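Local coordinates for Cg3027-pa (Drosophila melanogaster, PDB 2VHH), which probably hydrolyses N-carbamoyl-beta-alanine to beta-alanine, ammonia and carbon dioxide in the last step of pyrimidine breakdown, at residues 76-81 and 103-108; 147-152 and 183-188; 162-167 and 253-258. All blocks are in the same frame, centred on the assembly; numbering follows the deposited sequence.

How the interactions relate
The three contacts sample two interfaces of a nitrilase-like alpha-beta-beta-alpha sandwich, helix on sheet twice and sheet on sheet once. Interactions 1 and 2 press helices 90-110 and 147-158 against the seven-stranded sheet, with centres about 15 Å apart; the two helices meet where CD1 of I105 and CD1 of L152 lie 3.9 Å apart. Interaction 3, its centre about 12 Å from each of the others, joins the opposite face of that sheet to the five-stranded one. Interaction 1 closes before the others open, whereas interactions 2 and 3 interleave along the chain. Strands 162-171 and 177-185 are hydrogen-bonded neighbours, and strand 162-171 turns H165 to the helix layer and I164 to the second sheet.

Interaction 1 (76-81 and 103-108); sequences GAIQNS and TMIKAA
I78 and M104 carry this contact between a strand and the helix packed on it, and each meets the other through more than one atom. The CG2 branch of I78 reaches the thioether, 3.6 Å from SD of M104. Its other branch passes closer to the helix backbone, with CD1 of I78 4.1 Å from CB of M104. The methionine is therefore met at both its root and its sulfur by the two arms of one isoleucine, and the two side chains cross obliquely. The M104 chain is extended beyond CG (chi2 -170°, chi3 -169°), which carries the terminal methyl past I78 along the strand to N80. There CE of M104 lies 4.2 Å from CB of N80, a looser touch made by the aliphatic part of the asparagine.

I105 adds a smaller share from the next position of the helix. Its CG1 stands 3.8 Å from CD1 of I78, and the two isoleucines meet at about a right angle, so I78 ends against both helix residues.

No hydrogen bond spans the two segments; the polar work is done to one side. The amide of N80 turns away from the methionine and gives ND2 to the backbone O of S81, 2.6 Å away, approaching from above the carbonyl plane. K100 NZ also bonds to that oxygen.

The arrangement is the strand-to-helix half of a beta-alpha-beta crossover, in which strand 72-79 leads through helix 90-110 to strand 115-118, its parallel neighbour in the sheet. L338 of strand 337-344, the neighbour on the other side, touches I78 as well as A107 and A108, while A77 and Q79 face the second sheet at strand 283-295.

Interaction 2 (147-152 and 183-188); sequences PTTKML and VVISNS
T149 and I185 mark the nearest backbone approach, with CA atoms 7.8 Å apart, where helix 147-152 runs over strand 183-185 at an axis separation of 9.9 Å and an angle of only 23° between their directions. I185 makes most of the strand's side of the contact. Its CG1 branch lies beside its own backbone N (chi1 -58°), and CD1 at the end of that branch enters between two helix residues one turn apart. CD1 of I185 is 3.8 Å from CB of L152 and 3.9 Å from CG2 of T149, so a methyl from the strand meets a methylene and a methyl from the helix.

A helix laid nearly along the strand beneath it belongs to the outer layer of the alpha-beta-beta-alpha sandwich of carbon-nitrogen hydrolases; here the chain passes from helix 147-158 into strand 162-171 and returns as strand 177-185. L152 consequently also rests on I163 and H165 of the intervening strand.

The two branches of T149 divide their tasks. While CG2 packs on I185, the hydroxyl faces V183, with OG1 of T149 3.9 Å from CG1 of V183. That approach is only packing: the same oxygen is hydrogen-bonded to the backbone O of A143 and more weakly to NE2 of H165, which gives a buried polar atom its partners beside the valine.

Past the strand, S186 forms an ST turn, its OG accepting from N of S188 at 3.1 Å along a nearly straight bond (176°). E385 of a second subunit hydrogen-bonds to OG of both S186 and S188.

Interaction 3 (162-167 and 253-258); sequences VIIHSI and IVFNPS
I164 and F255 supply the CH-pi interaction of this contact, which faces two strands from different sheets. The terminal methyl of I164 comes down over one face of the phenyl ring: CD1 of I164 is 4.0 Å from the centroid of the F255 ring and 30° off its normal. It is displaced toward one side of the ring, with CE1 of F255 3.6 Å from CD1 of I164. I164 reaches there by an outstretched CG1 branch (chi2 164°). On the opposite face of the phenyl, nearer its rim, sits CG2 of I253, 3.7 Å above the ring plane. The aromatic ring is thus sandwiched between an isoleucine of the facing sheet and one of its own strand.

A lighter van der Waals touch lies two residues further along both strands, where CB of S166 faces CB of P257 at 4.3 Å. The backbones stand closer at this end, the CA atoms of S166 and P257 being 7.2 Å apart against 8.7 Å for those of I164 and F255.

Hydrogen bonds do not cross the interface. The OG of S166 is weakly bonded to N of A121, just past strand 115-118, while its backbone N bonds to OG1 of T118. On the other strand, OG of S258 donates to O of N256 at 3.2 Å, from above the carbonyl plane.

Strand 162-171 lies between strands 115-118 and 177-185, and F255 also touches I115 and C117 while I164 rests on V184. H165, on the other face of this strand, packs against helix 147-158, so the strand lies between the helix layer and the five-stranded sheet that contains strand 253-258.

Interaction 1 (76-81 and 103-108)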
ATOM      1  N   GLY C  76      35.520  24.273 -21.578  1.00 28.77           N
ATOM      2  CA  GLY C  76      35.954  24.103 -22.957  1.00 28.69           C
ATOM      3  C   GLY C  76      35.398  22.806 -23.509  1.00 28.90           C
ATOM      4  O   GLY C  76      35.684  21.717 -22.992  1.00 29.12           O
ATOM      5  N   ALA C  77      34.576  22.918 -24.542  1.00 28.64           N
ATOM      6  CA  ALA C  77      34.063  21.749 -25.219  1.00 28.62           C
ATOM      7  C   ALA C  77      34.868  21.544 -26.501  1.00 28.79           C
ATOM      8  O   ALA C  77      34.978  22.449 -27.324  1.00 29.06           O
ATOM      9  CB  ALA C  77      32.595  21.923 -25.520  1.00 28.42           C
ATOM     10  N   ILE C  78      35.448  20.358 -26.659  1.00 28.77           N
ATOM     11  CA  ILE C  78      36.240  20.039 -27.846  1.00 28.54           C
ATOM     12  C   ILE C  78      35.487  19.093 -28.799  1.00 28.62           C
ATOM     13  O   ILE C  78      35.225  17.930 -28.468  1.00 28.47           O
ATOM     14  CB  ILE C  78      37.627  19.464 -27.464  1.00 28.26           C
ATOM     15  CG1 ILE C  78      38.471  20.535 -26.773  1.00 28.41           C
ATOM     16  CG2 ILE C  78      38.351  18.963 -28.688  1.00 28.00           C
ATOM     17  CD1 ILE C  78      39.671  19.999 -26.002  1.00 27.68           C
ATOM     18  N   GLN C  79      35.131  19.614 -29.972  1.00 28.70           N
ATOM     19  CA  GLN C  79      34.642  18.781 -31.068  1.00 28.97           C
ATOM     20  C   GLN C  79      35.747  18.599 -32.097  1.00 29.40           C
ATOM     21  O   GLN C  79      36.390  19.563 -32.492  1.00 29.53           O
ATOM     22  CB  GLN C  79      33.341  19.335 -31.703  1.00 28.79           C
ATOM     23  CG  GLN C  79      33.458  20.593 -32.573  1.00 28.60           C
ATOM     24  CD  GLN C  79      32.142  20.967 -33.276  1.00 28.64           C
ATOM     25  OE1 GLN C  79      31.078  21.006 -32.663  1.00 27.98           O
ATOM     26  NE2 GLN C  79      32.223  21.245 -34.566  1.00 28.02           N
ATOM     27  N   ASN C  80      35.976  17.359 -32.515  1.00 29.93           N
ATOM     28  CA  ASN C  80      37.031  17.058 -33.473  1.00 30.57           C
ATOM     29  C   ASN C  80      36.699  15.878 -34.397  1.00 30.97           C
ATOM     30  O   ASN C  80      35.759  15.115 -34.139  1.00 30.93           O
ATOM     31  CB  ASN C  80      38.354  16.807 -32.745  1.00 30.44           C
ATOM     32  CG  ASN C  80      38.427  15.422 -32.128  1.00 30.94           C
ATOM     33  OD1 ASN C  80      37.963  15.203 -31.009  1.00 31.97           O
ATOM     34  ND2 ASN C  80      39.021  14.476 -32.856  1.00 30.52           N
ATOM     35  N   SER C  81      37.473  15.738 -35.468  1.00 31.34           N
ATOM     36  CA  SER C  81      37.390  14.560 -36.324  1.00 31.68           C
ATOM     37  C   SER C  81      38.547  13.602 -36.058  1.00 31.78           C
ATOM     38  O   SER C  81      39.517  13.956 -35.387  1.00 31.77           O
ATOM     39  CB  SER C  81      37.373  14.968 -37.798  1.00 31.62           C
ATOM     40  OG  SER C  81      38.477  15.801 -38.109  1.00 32.27           O
ATOM     41  N   THR C 103      46.904  19.905 -28.505  1.00 32.47           N
ATOM     42  CA  THR C 103      47.039  21.330 -28.826  1.00 32.36           C
ATOM     43  C   THR C 103      45.726  22.087 -28.624  1.00 32.26           C
ATOM     44  O   THR C 103      45.738  23.284 -28.348  1.00 32.24           O
ATOM     45  CB  THR C 103      47.670  21.635 -30.249  1.00 32.46           C
ATOM     46  OG1 THR C 103      46.898  22.636 -30.924  1.00 32.38           O
ATOM     47  CG2 THR C 103      47.758  20.409 -31.144  1.00 31.83           C
ATOM     48  N   MET C 104      44.603  21.388 -28.762  1.00 32.11           N
ATOM     49  CA  MET C 104      43.301  21.991 -28.487  1.00 31.96           C
ATOM     50  C   MET C 104      43.107  22.212 -26.990  1.00 31.90           C
ATOM     51  O   MET C 104      42.561  23.229 -26.581  1.00 32.06           O
ATOM     52  CB  MET C 104      42.167  21.149 -29.063  1.00 31.95           C
ATOM     53  CG  MET C 104      42.162  21.063 -30.573  1.00 31.84           C
ATOM     54  SD  MET C 104      40.646  20.302 -31.159  1.00 31.83           S
ATOM     55  CE  MET C 104      41.038  20.021 -32.891  1.00 32.57           C
ATOM     56  N   ILE C 105      43.559  21.258 -26.185  1.00 31.85           N
ATOM     57  CA  ILE C 105      43.542  21.379 -24.734  1.00 31.90           C
ATOM     58  C   ILE C 105      44.478  22.505 -24.309  1.00 32.24           C
ATOM     59  O   ILE C 105      44.174  23.259 -23.387  1.00 32.44           O
ATOM     60  CB  ILE C 105      43.951  20.042 -24.072  1.00 31.95           C
ATOM     61  CG1 ILE C 105      42.857  18.994 -24.269  1.00 31.47           C
ATOM     62  CG2 ILE C 105      44.252  20.222 -22.593  1.00 31.49           C
ATOM     63  CD1 ILE C 105      43.348  17.594 -24.095  1.00 31.67           C
ATOM     64  N   LYS C 106      45.609  22.626 -24.998  1.00 32.53           N
ATOM     65  CA  LYS C 106      46.569  23.697 -24.735  1.00 32.89           C
ATOM     66  C   LYS C 106      45.911  25.058 -24.953  1.00 32.79           C
ATOM     67  O   LYS C 106      46.067  25.969 -24.134  1.00 32.81           O
ATOM     68  CB  LYS C 106      47.793  23.540 -25.641  1.00 33.00           C
ATOM     69  CG  LYS C 106      48.940  24.516 -25.378  1.00 33.72           C
ATOM     70  CD  LYS C 106      50.079  24.323 -26.389  1.00 33.94           C
ATOM     71  CE  LYS C 106      51.204  25.332 -26.143  1.00 36.12           C
ATOM     72  NZ  LYS C 106      51.958  25.722 -27.387  1.00 36.65           N
ATOM     73  N   ALA C 107      45.161  25.178 -26.047  1.00 32.78           N
ATOM     74  CA  ALA C 107      44.441  26.407 -26.370  1.00 32.85           C
ATOM     75  C   ALA C 107      43.378  26.717 -25.321  1.00 33.12           C
ATOM     76  O   ALA C 107      43.216  27.864 -24.919  1.00 33.26           O
ATOM     77  CB  ALA C 107      43.833  26.323 -27.752  1.00 32.54           C
ATOM     78  N   ALA C 108      42.675  25.682 -24.869  1.00 33.53           N
ATOM     79  CA  ALA C 108      41.654  25.810 -23.832  1.00 33.83           C
ATOM     80  C   ALA C 108      42.255  26.341 -22.533  1.00 34.09           C
ATOM     81  O   ALA C 108      41.669  27.208 -21.884  1.00 34.20           O
ATOM     82  CB  ALA C 108      40.980  24.466 -23.606  1.00 33.67           C
TER

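Interaction 2 (147-152 and 183-188)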
ATOM      1  N   PRO C 147      46.284   4.144 -21.248  1.00 34.84           N
ATOM      2  CA  PRO C 147      47.254   5.123 -21.738  1.00 34.48           C
ATOM      3  C   PRO C 147      46.676   6.535 -21.878  1.00 34.09           C
ATOM      4  O   PRO C 147      47.386   7.515 -21.648  1.00 34.16           O
ATOM      5  CB  PRO C 147      47.626   4.569 -23.119  1.00 34.56           C
ATOM      6  CG  PRO C 147      46.523   3.595 -23.461  1.00 34.49           C
ATOM      7  CD  PRO C 147      46.164   2.998 -22.163  1.00 34.44           C
ATOM      8  N   THR C 148      45.399   6.617 -22.248  1.00 33.53           N
ATOM      9  CA  THR C 148      44.732   7.890 -22.505  1.00 33.10           C
ATOM     10  C   THR C 148      44.512   8.706 -21.237  1.00 32.90           C
ATOM     11  O   THR C 148      44.810   9.897 -21.207  1.00 32.87           O
ATOM     12  CB  THR C 148      43.402   7.688 -23.252  1.00 32.99           C
ATOM     13  OG1 THR C 148      43.654   6.969 -24.461  1.00 33.15           O
ATOM     14  CG2 THR C 148      42.774   9.011 -23.613  1.00 32.79           C
ATOM     15  N   THR C 149      44.002   8.065 -20.193  1.00 32.67           N
ATOM     16  CA  THR C 149      43.824   8.738 -18.916  1.00 32.63           C
ATOM     17  C   THR C 149      45.166   9.183 -18.323  1.00 32.77           C
ATOM     18  O   THR C 149      45.256  10.282 -17.792  1.00 32.82           O
ATOM     19  CB  THR C 149      42.996   7.878 -17.913  1.00 32.73           C
ATOM     20  OG1 THR C 149      41.664   7.708 -18.415  1.00 32.43           O
ATOM     21  CG2 THR C 149      42.908   8.545 -16.539  1.00 32.46           C
ATOM     22  N   LYS C 150      46.199   8.347 -18.431  1.00 33.10           N
ATOM     23  CA  LYS C 150      47.532   8.662 -17.906  1.00 33.49           C
ATOM     24  C   LYS C 150      48.111   9.910 -18.563  1.00 33.53           C
ATOM     25  O   LYS C 150      48.681  10.775 -17.893  1.00 33.54           O
ATOM     26  CB  LYS C 150      48.503   7.498 -18.135  1.00 33.80           C
ATOM     27  CG  LYS C 150      48.186   6.184 -17.413  1.00 34.99           C
ATOM     28  CD  LYS C 150      48.750   6.127 -15.992  1.00 37.38           C
ATOM     29  CE  LYS C 150      47.730   6.597 -14.951  1.00 38.48           C
ATOM     30  NZ  LYS C 150      48.250   6.353 -13.576  1.00 39.36           N
ATOM     31  N   MET C 151      47.965   9.989 -19.880  1.00 33.49           N
ATOM     32  CA  MET C 151      48.459  11.107 -20.669  1.00 33.61           C
ATOM     33  C   MET C 151      47.660  12.359 -20.382  1.00 33.42           C
ATOM     34  O   MET C 151      48.190  13.459 -20.362  1.00 33.71           O
ATOM     35  CB  MET C 151      48.361  10.741 -22.156  1.00 33.91           C
ATOM     36  CG  MET C 151      48.434  11.894 -23.166  1.00 34.48           C
ATOM     37  SD  MET C 151      46.855  12.741 -23.353  1.00 35.84           S
ATOM     38  CE  MET C 151      46.820  13.064 -25.106  1.00 35.22           C
ATOM     39  N   LEU C 152      46.366  12.170 -20.176  1.00 33.28           N
ATOM     40  CA  LEU C 152      45.432  13.266 -19.980  1.00 32.83           C
ATOM     41  C   LEU C 152      45.531  13.824 -18.572  1.00 32.82           C
ATOM     42  O   LEU C 152      45.233  14.989 -18.349  1.00 32.81           O
ATOM     43  CB  LEU C 152      44.024  12.770 -20.259  1.00 32.51           C
ATOM     44  CG  LEU C 152      43.068  13.591 -21.104  1.00 31.64           C
ATOM     45  CD1 LEU C 152      43.693  14.134 -22.368  1.00 31.04           C
ATOM     46  CD2 LEU C 152      41.937  12.679 -21.441  1.00 31.35           C
ATOM     47  N   VAL C 183      35.236   9.377 -18.112  1.00 26.33           N
ATOM     48  CA  VAL C 183      36.210   9.409 -17.029  1.00 26.23           C
ATOM     49  C   VAL C 183      36.456  10.853 -16.620  1.00 26.52           C
ATOM     50  O   VAL C 183      36.727  11.706 -17.468  1.00 26.70           O
ATOM     51  CB  VAL C 183      37.545   8.729 -17.431  1.00 26.03           C
ATOM     52  CG1 VAL C 183      38.601   8.962 -16.374  1.00 25.93           C
ATOM     53  CG2 VAL C 183      37.357   7.235 -17.668  1.00 25.18           C
ATOM     54  N   VAL C 184      36.347  11.123 -15.321  1.00 26.75           N
ATOM     55  CA  VAL C 184      36.603  12.455 -14.784  1.00 26.88           C
ATOM     56  C   VAL C 184      37.946  12.476 -14.083  1.00 27.10           C
ATOM     57  O   VAL C 184      38.196  11.708 -13.147  1.00 27.00           O
ATOM     58  CB  VAL C 184      35.488  12.930 -13.819  1.00 26.99           C
ATOM     59  CG1 VAL C 184      35.831  14.287 -13.207  1.00 26.85           C
ATOM     60  CG2 VAL C 184      34.169  13.027 -14.556  1.00 27.39           C
ATOM     61  N   ILE C 185      38.810  13.363 -14.560  1.00 27.51           N
ATOM     62  CA  ILE C 185      40.132  13.567 -13.977  1.00 27.79           C
ATOM     63  C   ILE C 185      40.133  14.925 -13.290  1.00 27.99           C
ATOM     64  O   ILE C 185      39.740  15.922 -13.880  1.00 27.68           O
ATOM     65  CB  ILE C 185      41.238  13.509 -15.053  1.00 27.69           C
ATOM     66  CG1 ILE C 185      41.198  12.171 -15.788  1.00 27.89           C
ATOM     67  CG2 ILE C 185      42.595  13.655 -14.421  1.00 28.13           C
ATOM     68  CD1 ILE C 185      41.777  12.210 -17.195  1.00 27.54           C
ATOM     69  N   SER C 186      40.556  14.943 -12.033  1.00 28.59           N
ATOM     70  CA  SER C 186      40.620  16.164 -11.245  1.00 29.31           C
ATOM     71  C   SER C 186      41.738  17.092 -11.715  1.00 29.92           C
ATOM     72  O   SER C 186      42.703  16.645 -12.350  1.00 29.90           O
ATOM     73  CB  SER C 186      40.845  15.815  -9.781  1.00 29.32           C
ATOM     74  OG  SER C 186      41.175  16.970  -9.032  1.00 29.83           O
ATOM     75  N   ASN C 187      41.606  18.380 -11.388  1.00 30.58           N
ATOM     76  CA  ASN C 187      42.661  19.368 -11.670  1.00 31.19           C
ATOM     77  C   ASN C 187      43.958  19.135 -10.884  1.00 31.48           C
ATOM     78  O   ASN C 187      44.972  19.772 -11.150  1.00 31.84           O
ATOM     79  CB  ASN C 187      42.165  20.802 -11.452  1.00 31.18           C
ATOM     80  CG  ASN C 187      41.568  21.010 -10.087  1.00 30.87           C
ATOM     81  OD1 ASN C 187      40.941  20.114  -9.542  1.00 31.37           O
ATOM     82  ND2 ASN C 187      41.744  22.201  -9.533  1.00 30.27           N
ATOM     83  N   SER C 188      43.921  18.224  -9.921  1.00 31.66           N
ATOM     84  CA  SER C 188      45.121  17.818  -9.210  1.00 31.97           C
ATOM     85  C   SER C 188      45.895  16.784 -10.028  1.00 32.14           C
ATOM     86  O   SER C 188      47.070  16.531  -9.773  1.00 32.18           O
ATOM     87  CB  SER C 188      44.778  17.259  -7.818  1.00 31.94           C
ATOM     88  OG  SER C 188      44.283  15.936  -7.896  1.00 31.59           O
TER

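Interaction 3 (162-167 and 253-258)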
ATOM      1  N   VAL C 162      40.092  20.408 -14.664  1.00 27.81           N
ATOM      2  CA  VAL C 162      39.318  19.163 -14.684  1.00 26.79           C
ATOM      3  C   VAL C 162      39.159  18.732 -16.138  1.00 26.51           C
ATOM      4  O   VAL C 162      38.798  19.543 -16.989  1.00 26.69           O
ATOM      5  CB  VAL C 162      37.907  19.345 -14.039  1.00 26.64           C
ATOM      6  CG1 VAL C 162      37.045  18.085 -14.176  1.00 25.90           C
ATOM      7  CG2 VAL C 162      38.030  19.735 -12.584  1.00 26.20           C
ATOM      8  N   ILE C 163      39.447  17.469 -16.428  1.00 25.99           N
ATOM      9  CA  ILE C 163      39.262  16.933 -17.771  1.00 25.48           C
ATOM     10  C   ILE C 163      38.252  15.784 -17.754  1.00 25.50           C
ATOM     11  O   ILE C 163      38.393  14.831 -16.992  1.00 25.49           O
ATOM     12  CB  ILE C 163      40.611  16.499 -18.409  1.00 25.26           C
ATOM     13  CG1 ILE C 163      41.544  17.713 -18.504  1.00 25.09           C
ATOM     14  CG2 ILE C 163      40.386  15.831 -19.771  1.00 24.29           C
ATOM     15  CD1 ILE C 163      42.852  17.497 -19.238  1.00 25.25           C
ATOM     16  N   ILE C 164      37.221  15.905 -18.579  1.00 25.43           N
ATOM     17  CA  ILE C 164      36.264  14.832 -18.764  1.00 25.56           C
ATOM     18  C   ILE C 164      36.458  14.251 -20.156  1.00 25.93           C
ATOM     19  O   ILE C 164      36.457  14.984 -21.142  1.00 25.90           O
ATOM     20  CB  ILE C 164      34.816  15.319 -18.556  1.00 25.32           C
ATOM     21  CG1 ILE C 164      34.629  15.771 -17.110  1.00 25.30           C
ATOM     22  CG2 ILE C 164      33.815  14.204 -18.852  1.00 25.05           C
ATOM     23  CD1 ILE C 164      33.405  16.613 -16.862  1.00 24.61           C
ATOM     24  N   HIS C 165      36.653  12.939 -20.237  1.00 26.35           N
ATOM     25  CA  HIS C 165      36.776  12.301 -21.542  1.00 27.03           C
ATOM     26  C   HIS C 165      35.980  11.007 -21.658  1.00 27.59           C
ATOM     27  O   HIS C 165      35.736  10.321 -20.667  1.00 27.58           O
ATOM     28  CB  HIS C 165      38.241  12.093 -21.928  1.00 26.96           C
ATOM     29  CG  HIS C 165      38.960  11.077 -21.096  1.00 26.67           C
ATOM     30  ND1 HIS C 165      39.583   9.977 -21.647  1.00 26.18           N
ATOM     31  CD2 HIS C 165      39.183  11.006 -19.764  1.00 26.21           C
ATOM     32  CE1 HIS C 165      40.147   9.270 -20.688  1.00 26.40           C
ATOM     33  NE2 HIS C 165      39.920   9.872 -19.536  1.00 26.20           N
ATOM     34  N   SER C 166      35.568  10.701 -22.882  1.00 28.27           N
ATOM     35  CA  SER C 166      34.723   9.552 -23.153  1.00 29.04           C
ATOM     36  C   SER C 166      35.490   8.520 -23.992  1.00 29.44           C
ATOM     37  O   SER C 166      35.986   8.837 -25.076  1.00 29.43           O
ATOM     38  CB  SER C 166      33.446  10.017 -23.862  1.00 28.98           C
ATOM     39  OG  SER C 166      32.561   8.942 -24.148  1.00 30.01           O
ATOM     40  N   ILE C 167      35.590   7.296 -23.471  1.00 29.97           N
ATOM     41  CA  ILE C 167      36.346   6.214 -24.105  1.00 30.52           C
ATOM     42  C   ILE C 167      35.618   4.873 -24.037  1.00 30.84           C
ATOM     43  O   ILE C 167      34.716   4.690 -23.222  1.00 31.10           O
ATOM     44  CB  ILE C 167      37.736   5.988 -23.423  1.00 30.62           C
ATOM     45  CG1 ILE C 167      37.569   5.719 -21.924  1.00 30.41           C
ATOM     46  CG2 ILE C 167      38.695   7.144 -23.689  1.00 30.79           C
ATOM     47  CD1 ILE C 167      38.428   4.586 -21.425  1.00 30.12           C
ATOM     48  N   ILE C 253      26.416  21.391 -14.069  1.00 22.67           N
ATOM     49  CA  ILE C 253      26.724  21.299 -15.498  1.00 22.24           C
ATOM     50  C   ILE C 253      26.673  19.823 -15.874  1.00 22.16           C
ATOM     51  O   ILE C 253      27.351  18.985 -15.256  1.00 22.29           O
ATOM     52  CB  ILE C 253      28.116  21.896 -15.855  1.00 22.27           C
ATOM     53  CG1 ILE C 253      28.259  23.338 -15.357  1.00 22.24           C
ATOM     54  CG2 ILE C 253      28.329  21.873 -17.352  1.00 22.24           C
ATOM     55  CD1 ILE C 253      29.703  23.785 -15.137  1.00 21.66           C
ATOM     56  N   VAL C 254      25.845  19.499 -16.859  1.00 21.75           N
ATOM     57  CA  VAL C 254      25.780  18.140 -17.362  1.00 21.59           C
ATOM     58  C   VAL C 254      26.350  18.142 -18.770  1.00 21.89           C
ATOM     59  O   VAL C 254      25.838  18.830 -19.653  1.00 22.31           O
ATOM     60  CB  VAL C 254      24.346  17.575 -17.361  1.00 21.37           C
ATOM     61  CG1 VAL C 254      24.343  16.172 -17.942  1.00 20.98           C
ATOM     62  CG2 VAL C 254      23.783  17.547 -15.950  1.00 20.73           C
ATOM     63  N   PHE C 255      27.426  17.391 -18.959  1.00 21.93           N
ATOM     64  CA  PHE C 255      28.065  17.258 -20.254  1.00 22.12           C
ATOM     65  C   PHE C 255      27.376  16.148 -21.040  1.00 22.61           C
ATOM     66  O   PHE C 255      26.920  15.161 -20.461  1.00 22.72           O
ATOM     67  CB  PHE C 255      29.552  16.960 -20.062  1.00 21.68           C
ATOM     68  CG  PHE C 255      30.299  18.080 -19.409  1.00 21.66           C
ATOM     69  CD1 PHE C 255      30.325  18.205 -18.023  1.00 21.22           C
ATOM     70  CD2 PHE C 255      30.944  19.040 -20.178  1.00 21.84           C
ATOM     71  CE1 PHE C 255      30.995  19.253 -17.418  1.00 20.51           C
ATOM     72  CE2 PHE C 255      31.634  20.092 -19.582  1.00 21.27           C
ATOM     73  CZ  PHE C 255      31.659  20.199 -18.199  1.00 21.18           C
ATOM     74  N   ASN C 256      27.298  16.316 -22.357  1.00 22.98           N
ATOM     75  CA  ASN C 256      26.624  15.360 -23.212  1.00 23.40           C
ATOM     76  C   ASN C 256      27.477  15.035 -24.445  1.00 23.95           C
ATOM     77  O   ASN C 256      27.162  15.471 -25.567  1.00 23.86           O
ATOM     78  CB  ASN C 256      25.211  15.871 -23.575  1.00 23.32           C
ATOM     79  CG  ASN C 256      24.448  14.929 -24.509  1.00 23.69           C
ATOM     80  OD1 ASN C 256      23.914  15.350 -25.533  1.00 24.46           O
ATOM     81  ND2 ASN C 256      24.403  13.654 -24.159  1.00 24.35           N
ATOM     82  N   PRO C 257      28.577  14.278 -24.241  1.00 24.42           N
ATOM     83  CA  PRO C 257      29.409  13.828 -25.354  1.00 25.09           C
ATOM     84  C   PRO C 257      28.592  12.941 -26.279  1.00 26.02           C
ATOM     85  O   PRO C 257      27.876  12.064 -25.800  1.00 25.92           O
ATOM     86  CB  PRO C 257      30.499  13.000 -24.669  1.00 24.91           C
ATOM     87  CG  PRO C 257      30.506  13.439 -23.275  1.00 24.68           C
ATOM     88  CD  PRO C 257      29.103  13.820 -22.946  1.00 24.30           C
ATOM     89  N   SER C 258      28.686  13.174 -27.584  1.00 27.24           N
ATOM     90  CA  SER C 258      27.839  12.467 -28.541  1.00 28.80           C
ATOM     91  C   SER C 258      28.584  12.122 -29.807  1.00 29.83           C
ATOM     92  O   SER C 258      29.687  12.621 -30.050  1.00 30.19           O
ATOM     93  CB  SER C 258      26.621  13.316 -28.941  1.00 28.62           C
ATOM     94  OG  SER C 258      25.805  13.660 -27.842  1.00 29.22           O
TER